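Local coordinates for protein butyrophilin subfamily 1 member A1 (Bos taurus, PDB 4HH8) that probably takes part in milk-fat droplet secretion and probably restrains T-cell activation, and is present here as its two extracellular immunoglobulin domains, at residues 18-23 / 33-38. The protein carries 1 engineered substitution. Residues are numbered along the deposited sequence; the frame is centred on the assembly and turned at random.
Sequences IGPPEP and ELPCRL. Unlike the reference sequence in segment 18-23: Pro21 (reference Gln).
Pro35 meets Pro20 with its ring: CD of Pro35 lies 3.8 Å from CG of Pro20, and the two side chains cross at about a right angle. Past Gly19 the two chains no longer pair by hydrogen bonds, so proline's missing N-H costs nothing across this contact and the rings offer CH surface; CD of Pro20 also rests 3.5 Å from the carbonyl O of Pro35. At Cys36 the backbone draws close, its CA standing 3.4 Å from O of Ile18 in a CA-H...O contact, while SG lies 4.2 Å from CA of Gly19. The disulfide from Cys36 to Cys110 joins the two sheets of the V-set immunoglobulin sandwich, linking strand B (32-39) to strand F (106-114), with 16-18 as the short A strand at the sheet edge. Gly19 suits the place beside Pro20, because a side chain here would be crowded by CD of the proline ring. Arg37 forms an antiparallel hydrogen-bonded pair with Ile18: its O accepts N-H of Ile18 at 2.8 Å, almost straight at 174°, and its N donates to O of Ile18 at 3.1 Å. Its CG sits between backbone N and carbonyl carbon (chi1 57°), and the chain, extended from CG to NE, carries the exposed guanidinium alongside Ile18, whose CD1 meets its edge 3.8 Å from NE.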
ATOM      1  N   ILE A  18      17.630  12.064  -8.217  1.00 41.18           N
ATOM      2  CA  ILE A  18      16.463  11.613  -8.944  1.00 41.87           C
ATOM      3  C   ILE A  18      15.689  10.557  -8.163  1.00 41.90           C
ATOM      4  O   ILE A  18      16.272   9.586  -7.707  1.00 42.50           O
ATOM      5  CB  ILE A  18      16.876  10.986 -10.305  1.00 41.89           C
ATOM      6  CG1 ILE A  18      17.938  11.835 -10.996  1.00 44.00           C
ATOM      7  CG2 ILE A  18      15.646  10.861 -11.232  1.00 43.41           C
ATOM      8  CD1 ILE A  18      18.477  11.211 -12.279  1.00 50.10           C
ATOM      9  N   GLY A  19      14.375  10.719  -8.030  1.00 42.24           N
ATOM     10  CA  GLY A  19      13.548   9.668  -7.435  1.00 42.63           C
ATOM     11  C   GLY A  19      13.021   8.704  -8.492  1.00 43.19           C
ATOM     12  O   GLY A  19      13.248   8.908  -9.678  1.00 43.74           O
ATOM     13  N   PRO A  20      12.326   7.632  -8.079  1.00 43.36           N
ATOM     14  CA  PRO A  20      11.846   6.684  -9.114  1.00 43.72           C
ATOM     15  C   PRO A  20      10.777   7.268 -10.045  1.00 44.31           C
ATOM     16  O   PRO A  20      10.051   8.185  -9.643  1.00 44.38           O
ATOM     17  CB  PRO A  20      11.262   5.514  -8.303  1.00 43.38           C
ATOM     18  CG  PRO A  20      11.609   5.804  -6.837  1.00 43.05           C
ATOM     19  CD  PRO A  20      11.891   7.261  -6.718  1.00 42.89           C
ATOM     20  N   PRO A  21      10.665   6.726 -11.286  1.00 45.46           N
ATOM     21  CA  PRO A  21       9.590   7.121 -12.230  1.00 46.29           C
ATOM     22  C   PRO A  21       8.210   7.020 -11.585  1.00 46.60           C
ATOM     23  O   PRO A  21       7.350   7.899 -11.782  1.00 46.56           O
ATOM     24  CB  PRO A  21       9.679   6.065 -13.345  1.00 45.91           C
ATOM     25  CG  PRO A  21      11.055   5.482 -13.248  1.00 46.71           C
ATOM     26  CD  PRO A  21      11.549   5.677 -11.843  1.00 45.28           C
ATOM     27  N   GLU A  22       8.012   5.945 -10.817  1.00 46.21           N
ATOM     28  CA  GLU A  22       6.709   5.661 -10.225  1.00 46.29           C
ATOM     29  C   GLU A  22       6.688   5.325  -8.719  1.00 45.05           C
ATOM     30  O   GLU A  22       7.737   5.145  -8.118  1.00 44.91           O
ATOM     31  CB  GLU A  22       6.014   4.611 -11.063  1.00 46.24           C
ATOM     32  CG  GLU A  22       4.934   5.270 -11.885  1.00 50.80           C
ATOM     33  CD  GLU A  22       4.961   4.912 -13.354  1.00 55.23           C
ATOM     34  OE1 GLU A  22       4.904   3.698 -13.691  1.00 57.79           O
ATOM     35  OE2 GLU A  22       4.991   5.867 -14.170  1.00 56.41           O
ATOM     36  N   PRO A  23       5.490   5.280  -8.100  1.00 44.49           N
ATOM     37  CA  PRO A  23       5.387   4.850  -6.693  1.00 43.13           C
ATOM     38  C   PRO A  23       6.019   3.490  -6.490  1.00 41.92           C
ATOM     39  O   PRO A  23       6.019   2.680  -7.419  1.00 41.30           O
ATOM     40  CB  PRO A  23       3.875   4.747  -6.475  1.00 43.90           C
ATOM     41  CG  PRO A  23       3.288   5.799  -7.425  1.00 44.29           C
ATOM     42  CD  PRO A  23       4.184   5.731  -8.640  1.00 44.67           C
ATOM     43  N   GLU A  33      11.866  -1.060  -0.486  1.00 33.36           N
ATOM     44  CA  GLU A  33      13.065  -0.291  -0.745  1.00 33.38           C
ATOM     45  C   GLU A  33      12.676   0.968  -1.459  1.00 32.06           C
ATOM     46  O   GLU A  33      11.963   0.900  -2.450  1.00 32.79           O
ATOM     47  CB  GLU A  33      14.071  -1.123  -1.562  1.00 33.57           C
ATOM     48  CG  GLU A  33      14.598  -2.336  -0.714  1.00 36.44           C
ATOM     49  CD  GLU A  33      15.796  -3.064  -1.365  1.00 40.32           C
ATOM     50  OE1 GLU A  33      16.425  -2.502  -2.270  1.00 40.63           O
ATOM     51  OE2 GLU A  33      16.081  -4.220  -0.998  1.00 43.34           O
ATOM     52  N   LEU A  34      13.140   2.104  -0.931  1.00 31.27           N
ATOM     53  CA  LEU A  34      12.894   3.436  -1.464  1.00 31.38           C
ATOM     54  C   LEU A  34      14.171   3.975  -2.086  1.00 31.49           C
ATOM     55  O   LEU A  34      15.014   4.493  -1.391  1.00 32.63           O
ATOM     56  CB  LEU A  34      12.446   4.386  -0.368  1.00 29.98           C
ATOM     57  CG  LEU A  34      11.015   4.241   0.161  1.00 33.61           C
ATOM     58  CD1 LEU A  34      10.565   2.790   0.282  1.00 34.24           C
ATOM     59  CD2 LEU A  34      10.900   4.949   1.487  1.00 31.83           C
ATOM     60  N   PRO A  35      14.308   3.872  -3.412  1.00 32.43           N
ATOM     61  CA  PRO A  35      15.593   4.216  -4.074  1.00 32.77           C
ATOM     62  C   PRO A  35      15.643   5.668  -4.457  1.00 34.97           C
ATOM     63  O   PRO A  35      14.602   6.302  -4.640  1.00 36.26           O
ATOM     64  CB  PRO A  35      15.605   3.326  -5.313  1.00 32.59           C
ATOM     65  CG  PRO A  35      14.049   2.948  -5.554  1.00 34.58           C
ATOM     66  CD  PRO A  35      13.257   3.446  -4.357  1.00 30.52           C
ATOM     67  N   CYS A  36      16.841   6.222  -4.479  1.00 36.29           N
ATOM     68  CA  CYS A  36      17.107   7.510  -5.088  1.00 37.98           C
ATOM     69  C   CYS A  36      18.548   7.433  -5.582  1.00 38.80           C
ATOM     70  O   CYS A  36      19.364   6.681  -5.025  1.00 39.28           O
ATOM     71  CB  CYS A  36      16.962   8.651  -4.099  1.00 37.13           C
ATOM     72  SG  CYS A  36      15.285   9.054  -3.659  1.00 41.63           S
ATOM     73  N   ARG A  37      18.857   8.190  -6.627  1.00 39.87           N
ATOM     74  CA  ARG A  37      20.198   8.153  -7.209  1.00 40.80           C
ATOM     75  C   ARG A  37      20.676   9.536  -7.591  1.00 39.65           C
ATOM     76  O   ARG A  37      19.875  10.435  -7.864  1.00 39.00           O
ATOM     77  CB  ARG A  37      20.297   7.174  -8.399  1.00 41.41           C
ATOM     78  CG  ARG A  37      19.310   7.445  -9.533  1.00 47.19           C
ATOM     79  CD  ARG A  37      19.669   6.785 -10.884  1.00 55.81           C
ATOM     80  NE  ARG A  37      18.873   7.414 -11.963  1.00 64.29           N
ATOM     81  CZ  ARG A  37      18.595   6.882 -13.163  1.00 68.10           C
ATOM     82  NH1 ARG A  37      19.041   5.668 -13.507  1.00 69.91           N
ATOM     83  NH2 ARG A  37      17.851   7.573 -14.029  1.00 69.19           N
ATOM     84  N   LEU A  38      21.995   9.690  -7.589  1.00 39.12           N
ATOM     85  CA  LEU A  38      22.622  10.902  -8.081  1.00 38.52           C
ATOM     86  C   LEU A  38      22.611  10.937  -9.600  1.00 38.26           C
ATOM     87  O   LEU A  38      22.707   9.884 -10.236  1.00 38.00           O
ATOM     88  CB  LEU A  38      24.070  10.988  -7.578  1.00 37.90           C
ATOM     89  CG  LEU A  38      24.210  11.380  -6.098  1.00 39.05           C
ATOM     90  CD1 LEU A  38      25.688  11.533  -5.709  1.00 38.58           C
ATOM     91  CD2 LEU A  38      23.433  12.647  -5.725  1.00 38.15           C
TER